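Long-range contacts in tannase (Lactobacillus plantarum, PDB 4J0K), which hydrolyses galloyl esters of tannins, probably as a serine esterase of the alpha/beta-hydrolase superfamily: residues A112-R117 with V135-A140; L273-S278 with A432-N437; W219-I224 with K338-M343. All blocks are in the same frame, centred on the assembly; numbering follows the deposited sequence.

Contact 1: residues A112-R117 with V135-A140; sequences AGIRGR and VDMKAA
Asp136 and Arg115 carry this contact, with Ile114 packed beside them. The Arg115 guanidinium meets the carboxylate side-on, through NE and NH2, one nitrogen to each oxygen. Arg115 NE lies 2.7 Å from Asp136 OD2, on the syn side of that oxygen, and its N-H points within 18° of straight at it. Arg115 NH2 comes to Asp136 OD1 from above the carboxylate plane, also at 2.7 Å, with a more bent bond. The two flat groups are therefore not coplanar; their planes stand 37° apart. The bend of Arg115 at chi3 (-81°) turns NE toward the helix, where it and the backbone N converge on Asp136 OD2. Arg115 N donates to Asp136 OD2 at 2.9 Å, almost straight, so OD2 accepts two N-H groups. OD1 has a second donor in Gln44 NE2. The buried carboxylate is thus held at both oxygens, and the nearby positive charge would be expected to keep it ionised.

Ile114 works through CG1 and CD1. CG1 lies 3.9 Å from Asp136 CB, and CD1 reaches Met137 SD at 4.2 Å. At the strand end of the segment, Ala112 CB and Ala140 CB are 3.4 Å apart, a tight methyl contact.

The pairing fastens the loop leaving strand 108-112 to one side of helix 132-146. Leu189 of helix 183-189 packs on Arg115, Val135 and Asp136. Leu46 of strand 45-51, the sheet neighbour of strand 108-112, covers Ala112 and Ala140.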
loop_
_atom_site.group_PDB
_atom_site.type_symbol
_atom_site.label_atom_id
_atom_site.label_comp_id
_atom_site.label_asym_id
_atom_site.label_seq_id
_atom_site.Cartn_x
_atom_site.Cartn_y
_atom_site.Cartn_z
ATOM N N ALA A 112 9.940 10.474 -2.612
ATOM C CA ALA A 112 9.680 11.460 -1.570
ATOM C C ALA A 112 9.794 10.862 -0.172
ATOM O O ALA A 112 9.381 9.734 0.062
ATOM C CB ALA A 112 8.318 12.094 -1.773
ATOM N N GLY A 113 10.352 11.634 0.752
ATOM C CA GLY A 113 10.435 11.229 2.141
ATOM C C GLY A 113 9.139 11.569 2.852
ATOM O O GLY A 113 8.564 12.648 2.640
ATOM N N ILE A 114 8.687 10.657 3.707
ATOM C CA ILE A 114 7.358 10.753 4.295
ATOM C C ILE A 114 7.402 10.517 5.799
ATOM O O ILE A 114 7.982 9.523 6.266
ATOM C CB ILE A 114 6.406 9.731 3.643
ATOM C CG1 ILE A 114 5.994 10.233 2.256
ATOM C CG2 ILE A 114 5.161 9.513 4.495
ATOM C CD1 ILE A 114 6.277 9.249 1.167
ATOM N N ARG A 115 6.784 11.418 6.556
ATOM C CA ARG A 115 6.746 11.264 8.002
ATOM C C ARG A 115 5.993 9.987 8.389
ATOM O O ARG A 115 5.115 9.513 7.654
ATOM C CB ARG A 115 6.047 12.457 8.646
ATOM C CG ARG A 115 6.694 13.794 8.384
ATOM C CD ARG A 115 5.750 14.898 8.836
ATOM N NE ARG A 115 4.730 15.169 7.824
ATOM C CZ ARG A 115 3.629 15.883 8.043
ATOM N NH1 ARG A 115 3.387 16.381 9.249
ATOM N NH2 ARG A 115 2.762 16.089 7.055
ATOM N N GLY A 116 6.344 9.433 9.546
ATOM C CA GLY A 116 5.675 8.259 10.071
ATOM C C GLY A 116 5.373 8.467 11.536
ATOM O O GLY A 116 5.614 9.555 12.084
ATOM N N ARG A 117 4.870 7.425 12.187
ATOM C CA ARG A 117 4.359 7.573 13.551
ATOM C C ARG A 117 5.427 7.948 14.575
ATOM O O ARG A 117 5.112 8.530 15.610
ATOM C CB ARG A 117 3.582 6.312 13.985
ATOM C CG ARG A 117 4.258 4.982 13.613
ATOM C CD ARG A 117 3.292 3.806 13.788
ATOM N NE ARG A 117 3.911 2.521 13.466
ATOM C CZ ARG A 117 4.656 1.816 14.318
ATOM N NH1 ARG A 117 4.875 2.273 15.542
ATOM N NH2 ARG A 117 5.187 0.659 13.952
ATOM N N VAL A 135 -0.644 13.012 3.616
ATOM C CA VAL A 135 -0.487 14.445 3.375
ATOM C C VAL A 135 0.842 14.705 2.674
ATOM O O VAL A 135 0.910 15.453 1.681
ATOM C CB VAL A 135 -0.548 15.271 4.680
ATOM C CG1 VAL A 135 -0.020 16.690 4.450
ATOM C CG2 VAL A 135 -1.974 15.321 5.242
ATOM N N ASP A 136 1.905 14.096 3.197
ATOM C CA ASP A 136 3.234 14.246 2.610
ATOM C C ASP A 136 3.274 13.686 1.179
ATOM O O ASP A 136 3.815 14.315 0.273
ATOM C CB ASP A 136 4.280 13.530 3.478
ATOM C CG ASP A 136 4.643 14.312 4.730
ATOM O OD1 ASP A 136 4.231 15.491 4.838
ATOM O OD2 ASP A 136 5.357 13.752 5.599
ATOM N N MET A 137 2.713 12.493 0.992
ATOM C CA MET A 137 2.656 11.860 -0.326
ATOM C C MET A 137 1.952 12.773 -1.342
ATOM O O MET A 137 2.409 12.924 -2.491
ATOM C CB MET A 137 1.929 10.520 -0.223
ATOM C CG MET A 137 1.908 9.672 -1.507
ATOM S SD MET A 137 3.562 9.135 -1.995
ATOM C CE MET A 137 3.786 10.080 -3.505
ATOM N N LYS A 138 0.851 13.385 -0.909
ATOM C CA LYS A 138 0.104 14.324 -1.747
ATOM C C LYS A 138 0.921 15.587 -2.006
ATOM O O LYS A 138 0.863 16.172 -3.090
ATOM C CB LYS A 138 -1.229 14.709 -1.077
ATOM C CG LYS A 138 -2.302 13.652 -1.118
ATOM C CD LYS A 138 -3.529 14.085 -0.316
ATOM C CE LYS A 138 -4.694 13.126 -0.513
ATOM N NZ LYS A 138 -5.244 13.216 -1.892
ATOM N N ALA A 139 1.681 16.021 -1.008
ATOM C CA ALA A 139 2.448 17.253 -1.137
ATOM C C ALA A 139 3.567 17.081 -2.163
ATOM O O ALA A 139 3.914 18.023 -2.893
ATOM C CB ALA A 139 3.010 17.671 0.219
ATOM N N ALA A 140 4.122 15.868 -2.205
ATOM C CA ALA A 140 5.151 15.504 -3.174
ATOM C C ALA A 140 4.550 15.383 -4.574
ATOM O O ALA A 140 5.192 15.708 -5.569
ATOM C CB ALA A 140 5.812 14.182 -2.772
#

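Contact 2: residues L273-S278 with A432-N437; sequences LKLTAS and AIMLEN
The backbone of Leu275 and Thr276 runs past the last turn of helix 426-437. Lys274 has left helical geometry with positive phi (61°), and the chain after it is extended. The closest CA pairs are Leu275 with Met434, 6.6 Å apart, and Thr276 with Asn437.

The Asn437 side chain reads the backbone of Thr276 at both ends of its amide. Thr276 N donates to Asn437 OD1 at 3.0 Å, tilted from the carbonyl plane of the side chain. Asn437 ND2 returns a bond to Thr276 O, also at 3.0 Å and nearly straight at 167°. Thr276 O lies in the amide plane of Asn437, but ND2 sits above the carbonyl plane of Thr276. Two opposed bonds to one residue fix the rotation of the amide. Thr276 OG1 is also close to ND2, but the angle is poor; it donates to Ala277 O instead.

Beside the amide, the side chains of Leu275, Ile433 and Met434 make an apolar patch. Ile433 CG2, anti to its own backbone N (its CG1 has chi1 -66°), lies against Thr276 O and is 3.9 Å from Leu275 CB. Leu275 CD2 meets Met434 CG at 3.6 Å, the two side chains crossing at a slant. Leu283 also packs on Ile433, and its backbone bonds to that of Leu275.

The Asn437 amide pairs with the N-H and C=O of one extended residue much as a peptide group does in a sheet. This ties the loop after helix 253-273 to the C-terminal turn of helix 426-437, which packs on strands 411-415 and 441-445 of the central alpha/beta-hydrolase sheet.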
loop_
_atom_site.group_PDB
_atom_site.type_symbol
_atom_site.label_atom_id
_atom_site.label_comp_id
_atom_site.label_asym_id
_atom_site.label_seq_id
_atom_site.Cartn_x
_atom_site.Cartn_y
_atom_site.Cartn_z
ATOM N N LEU A 273 -21.578 -4.067 1.806
ATOM C CA LEU A 273 -20.753 -3.479 0.752
ATOM C C LEU A 273 -21.430 -3.575 -0.616
ATOM O O LEU A 273 -21.193 -2.736 -1.497
ATOM C CB LEU A 273 -19.370 -4.139 0.693
ATOM C CG LEU A 273 -18.429 -3.899 1.880
ATOM C CD1 LEU A 273 -17.154 -4.713 1.717
ATOM C CD2 LEU A 273 -18.100 -2.410 2.083
ATOM N N LYS A 274 -22.266 -4.597 -0.793
ATOM C CA LYS A 274 -22.944 -4.836 -2.074
ATOM C C LYS A 274 -21.959 -5.097 -3.227
ATOM O O LYS A 274 -22.125 -4.587 -4.337
ATOM C CB LYS A 274 -23.906 -3.687 -2.426
ATOM C CG LYS A 274 -25.010 -3.453 -1.393
ATOM C CD LYS A 274 -25.814 -4.713 -1.106
ATOM C CE LYS A 274 -26.545 -5.231 -2.353
ATOM N NZ LYS A 274 -27.385 -6.450 -2.088
ATOM N N LEU A 275 -20.950 -5.918 -2.951
ATOM C CA LEU A 275 -20.001 -6.349 -3.960
ATOM C C LEU A 275 -20.645 -7.357 -4.913
ATOM O O LEU A 275 -21.447 -8.185 -4.499
ATOM C CB LEU A 275 -18.783 -6.981 -3.281
ATOM C CG LEU A 275 -18.159 -6.161 -2.150
ATOM C CD1 LEU A 275 -16.985 -6.910 -1.526
ATOM C CD2 LEU A 275 -17.708 -4.800 -2.665
ATOM N N THR A 276 -20.289 -7.294 -6.190
ATOM C CA THR A 276 -20.872 -8.186 -7.177
ATOM C C THR A 276 -19.771 -8.853 -7.974
ATOM O O THR A 276 -18.673 -8.302 -8.107
ATOM C CB THR A 276 -21.781 -7.428 -8.160
ATOM O OG1 THR A 276 -20.999 -6.917 -9.243
ATOM C CG2 THR A 276 -22.479 -6.272 -7.471
ATOM N N ALA A 277 -20.058 -10.040 -8.503
ATOM C CA ALA A 277 -19.113 -10.718 -9.382
ATOM C C ALA A 277 -19.323 -10.278 -10.832
ATOM O O ALA A 277 -20.176 -9.425 -11.113
ATOM C CB ALA A 277 -19.233 -12.226 -9.248
ATOM N N SER A 278 -18.556 -10.872 -11.746
ATOM C CA SER A 278 -18.509 -10.416 -13.135
ATOM C C SER A 278 -19.841 -10.506 -13.871
ATOM O O SER A 278 -20.225 -9.564 -14.567
ATOM C CB SER A 278 -17.408 -11.140 -13.914
ATOM O OG SER A 278 -16.133 -10.852 -13.367
ATOM N N ALA A 432 -10.062 -4.853 -4.726
ATOM C CA ALA A 432 -10.044 -5.144 -6.156
ATOM C C ALA A 432 -11.459 -5.190 -6.721
ATOM O O ALA A 432 -11.702 -4.684 -7.823
ATOM C CB ALA A 432 -9.291 -6.441 -6.459
ATOM N N ILE A 433 -12.387 -5.791 -5.974
ATOM C CA ILE A 433 -13.760 -5.917 -6.453
ATOM C C ILE A 433 -14.471 -4.568 -6.569
ATOM O O ILE A 433 -15.035 -4.254 -7.624
ATOM C CB ILE A 433 -14.576 -6.906 -5.609
ATOM C CG1 ILE A 433 -14.009 -8.321 -5.794
ATOM C CG2 ILE A 433 -16.059 -6.886 -6.019
ATOM C CD1 ILE A 433 -14.655 -9.362 -4.929
ATOM N N MET A 434 -14.436 -3.768 -5.503
ATOM C CA MET A 434 -14.976 -2.416 -5.565
ATOM C C MET A 434 -14.444 -1.641 -6.775
ATOM O O MET A 434 -15.213 -1.010 -7.509
ATOM C CB MET A 434 -14.656 -1.647 -4.283
ATOM C CG MET A 434 -15.243 -2.269 -3.033
ATOM S SD MET A 434 -15.362 -1.071 -1.686
ATOM C CE MET A 434 -15.693 0.396 -2.638
ATOM N N LEU A 435 -13.127 -1.664 -6.973
ATOM C CA LEU A 435 -12.546 -0.995 -8.132
ATOM C C LEU A 435 -13.218 -1.489 -9.406
ATOM O O LEU A 435 -13.644 -0.698 -10.247
ATOM C CB LEU A 435 -11.044 -1.243 -8.206
ATOM C CG LEU A 435 -10.204 -0.467 -7.180
ATOM C CD1 LEU A 435 -8.808 -1.062 -7.067
ATOM C CD2 LEU A 435 -10.166 1.036 -7.493
ATOM N N GLU A 436 -13.334 -2.805 -9.534
ATOM C CA GLU A 436 -13.944 -3.389 -10.715
ATOM C C GLU A 436 -15.429 -3.031 -10.821
ATOM O O GLU A 436 -15.908 -2.635 -11.887
ATOM C CB GLU A 436 -13.765 -4.906 -10.710
ATOM C CG GLU A 436 -14.051 -5.552 -12.051
ATOM C CD GLU A 436 -15.188 -6.542 -11.978
ATOM O OE1 GLU A 436 -14.905 -7.747 -11.797
ATOM O OE2 GLU A 436 -16.362 -6.117 -12.095
ATOM N N ASN A 437 -16.158 -3.173 -9.719
ATOM C CA ASN A 437 -17.583 -2.880 -9.738
ATOM C C ASN A 437 -17.840 -1.451 -10.212
ATOM O O ASN A 437 -18.861 -1.180 -10.844
ATOM C CB ASN A 437 -18.211 -3.083 -8.353
ATOM C CG ASN A 437 -18.315 -4.550 -7.952
ATOM O OD1 ASN A 437 -18.558 -4.864 -6.782
ATOM N ND2 ASN A 437 -18.124 -5.450 -8.910
#

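Contact 3: residues W219-I224 with K338-M343; sequences WQFNGI and KSLTRM
Arg342 carries CG anti to its backbone N (chi1 163°), and a bend at chi3 (-79°) brings the guanidinium over Phe221 CB to the carbonyls of the turn. Phe221 CG lies beside its own backbone N (chi1 -72°), which sets the ring against the start of the same arginine. Arg342 CA sits over one ring face, 4.0 Å from the centroid, as a CH-pi contact. Gln220 CG covers the opposite face. At the other end of the arginine, Phe221 CB lies over a guanidinium face, 3.4 Å from Arg342 NH2.

Residues 221-224 form a type II beta turn, and Arg342 bonds to both its ends. Arg342 NE reaches Ile224 O at 3.0 Å, nearly in line with the carbonyl. Arg342 NH2 makes a weak bond to Phe221 O, which also accepts Ile224 N. Ile224 CD1 extends to the last turn of helix 333-340, 3.6 Å from Lys338 N.

NH2 also forms a salt bridge with Glu218, and NH1 bonds to Lys344 O. Glu218 would be expected to offset the positive charge, while carbonyl oxygens take other N-H groups of the guanidinium. The Lys344 bond is consistent with a second-shell place beside the gallate pocket, since Lys344 lines it.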
loop_
_atom_site.group_PDB
_atom_site.type_symbol
_atom_site.label_atom_id
_atom_site.label_comp_id
_atom_site.label_asym_id
_atom_site.label_seq_id
_atom_site.Cartn_x
_atom_site.Cartn_y
_atom_site.Cartn_z
ATOM N N TRP A 219 -12.393 -13.694 10.496
ATOM C CA TRP A 219 -13.143 -14.468 9.512
ATOM C C TRP A 219 -12.234 -15.510 8.860
ATOM O O TRP A 219 -12.669 -16.609 8.514
ATOM C CB TRP A 219 -13.721 -13.544 8.433
ATOM C CG TRP A 219 -14.359 -14.333 7.334
ATOM C CD1 TRP A 219 -15.554 -14.996 7.389
ATOM C CD2 TRP A 219 -13.833 -14.568 6.029
ATOM N NE1 TRP A 219 -15.806 -15.621 6.192
ATOM C CE2 TRP A 219 -14.763 -15.371 5.337
ATOM C CE3 TRP A 219 -12.664 -14.171 5.373
ATOM C CZ2 TRP A 219 -14.562 -15.789 4.019
ATOM C CZ3 TRP A 219 -12.465 -14.581 4.066
ATOM C CH2 TRP A 219 -13.410 -15.384 3.402
ATOM N N GLN A 220 -10.961 -15.158 8.713
ATOM C CA GLN A 220 -10.003 -16.038 8.064
ATOM C C GLN A 220 -9.311 -16.987 9.041
ATOM O O GLN A 220 -9.162 -18.174 8.743
ATOM C CB GLN A 220 -8.958 -15.199 7.302
ATOM C CG GLN A 220 -7.834 -16.012 6.660
ATOM C CD GLN A 220 -6.973 -15.192 5.716
ATOM O OE1 GLN A 220 -7.478 -14.376 4.926
ATOM N NE2 GLN A 220 -5.665 -15.399 5.792
ATOM N N PHE A 221 -8.892 -16.484 10.205
ATOM C CA PHE A 221 -8.074 -17.312 11.108
ATOM C C PHE A 221 -8.792 -17.864 12.353
ATOM O O PHE A 221 -8.173 -18.513 13.210
ATOM C CB PHE A 221 -6.774 -16.592 11.488
ATOM C CG PHE A 221 -5.771 -16.506 10.354
ATOM C CD1 PHE A 221 -5.256 -17.668 9.770
ATOM C CD2 PHE A 221 -5.330 -15.277 9.886
ATOM C CE1 PHE A 221 -4.325 -17.599 8.726
ATOM C CE2 PHE A 221 -4.396 -15.193 8.854
ATOM C CZ PHE A 221 -3.895 -16.362 8.269
ATOM N N ASN A 222 -10.093 -17.627 12.457
ATOM C CA ASN A 222 -10.840 -18.264 13.532
ATOM C C ASN A 222 -10.727 -19.787 13.401
ATOM O O ASN A 222 -10.759 -20.323 12.293
ATOM C CB ASN A 222 -12.313 -17.828 13.536
ATOM C CG ASN A 222 -13.081 -18.396 14.715
ATOM O OD1 ASN A 222 -13.802 -19.383 14.582
ATOM N ND2 ASN A 222 -12.925 -17.772 15.883
ATOM N N GLY A 223 -10.596 -20.480 14.530
ATOM C CA GLY A 223 -10.398 -21.920 14.502
ATOM C C GLY A 223 -8.927 -22.302 14.579
ATOM O O GLY A 223 -8.579 -23.435 14.930
ATOM N N ILE A 224 -8.058 -21.357 14.239
ATOM C CA ILE A 224 -6.616 -21.553 14.378
ATOM C C ILE A 224 -6.154 -20.748 15.589
ATOM O O ILE A 224 -6.148 -19.513 15.558
ATOM C CB ILE A 224 -5.861 -21.109 13.115
ATOM C CG1 ILE A 224 -6.308 -21.955 11.916
ATOM C CG2 ILE A 224 -4.349 -21.214 13.339
ATOM C CD1 ILE A 224 -5.872 -21.407 10.567
ATOM N N LYS A 338 -4.559 -23.383 7.884
ATOM C CA LYS A 338 -3.914 -24.008 9.032
ATOM C C LYS A 338 -2.426 -24.213 8.755
ATOM O O LYS A 338 -1.593 -24.021 9.645
ATOM C CB LYS A 338 -4.605 -25.325 9.387
ATOM C CG LYS A 338 -4.099 -25.955 10.682
ATOM C CD LYS A 338 -4.855 -27.228 11.014
ATOM C CE LYS A 338 -4.094 -28.053 12.049
ATOM N NZ LYS A 338 -4.942 -29.137 12.650
ATOM N N SER A 339 -2.092 -24.597 7.523
ATOM C CA SER A 339 -0.688 -24.763 7.151
ATOM C C SER A 339 0.006 -23.432 6.847
ATOM O O SER A 339 1.231 -23.323 6.981
ATOM C CB SER A 339 -0.536 -25.764 5.994
ATOM O OG SER A 339 -1.360 -25.430 4.891
ATOM N N LEU A 340 -0.774 -22.422 6.454
ATOM C CA LEU A 340 -0.248 -21.072 6.271
ATOM C C LEU A 340 0.180 -20.495 7.605
ATOM O O LEU A 340 1.194 -19.796 7.684
ATOM C CB LEU A 340 -1.314 -20.160 5.653
ATOM C CG LEU A 340 -0.944 -18.703 5.401
ATOM C CD1 LEU A 340 0.335 -18.644 4.599
ATOM C CD2 LEU A 340 -2.066 -17.971 4.677
ATOM N N THR A 341 -0.608 -20.815 8.637
ATOM C CA THR A 341 -0.404 -20.349 10.013
ATOM C C THR A 341 -0.908 -18.930 10.237
ATOM O O THR A 341 -0.864 -18.084 9.343
ATOM C CB THR A 341 1.065 -20.480 10.504
ATOM O OG1 THR A 341 1.867 -19.430 9.949
ATOM C CG2 THR A 341 1.638 -21.855 10.117
ATOM N N ARG A 342 -1.419 -18.698 11.445
ATOM C CA ARG A 342 -1.899 -17.390 11.874
ATOM C C ARG A 342 -0.717 -16.565 12.379
ATOM O O ARG A 342 0.137 -17.073 13.113
ATOM C CB ARG A 342 -2.947 -17.550 12.982
ATOM C CG ARG A 342 -3.201 -16.270 13.756
ATOM C CD ARG A 342 -3.907 -16.531 15.074
ATOM N NE ARG A 342 -5.340 -16.738 14.900
ATOM C CZ ARG A 342 -6.252 -15.770 14.951
ATOM N NH1 ARG A 342 -5.889 -14.505 15.180
ATOM N NH2 ARG A 342 -7.535 -16.072 14.779
ATOM N N MET A 343 -0.663 -15.292 11.997
ATOM C CA MET A 343 0.456 -14.441 12.379
ATOM C C MET A 343 0.162 -13.547 13.576
ATOM O O MET A 343 0.982 -13.450 14.492
ATOM C CB MET A 343 0.922 -13.594 11.196
ATOM C CG MET A 343 1.766 -12.391 11.603
ATOM S SD MET A 343 2.452 -11.540 10.178
ATOM C CE MET A 343 3.636 -12.763 9.630
#

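Contact 1 closes first along the chain. Contacts 2 and 3 follow and cross, in the order 219-224, 273-278, 338-343, 432-437. Contact 1 lies across the chain's centre from both, its centre about 30 Å from that of contact 2 and about 34 Å from that of contact 3. Helix 253-273 is common to contacts 2 and 3: its end leads into contact 2, and its Ser259 touches Arg342 of contact 3. The side chains of Ile114 and Phe221 come within about 12 Å of the bound ethyl gallate; contact 2 lies away from the annotated sites. Contacts 1 and 2 thus fasten loops to helices at separate parts of the central sheet, and contact 3 joins two helix ends near the pocket.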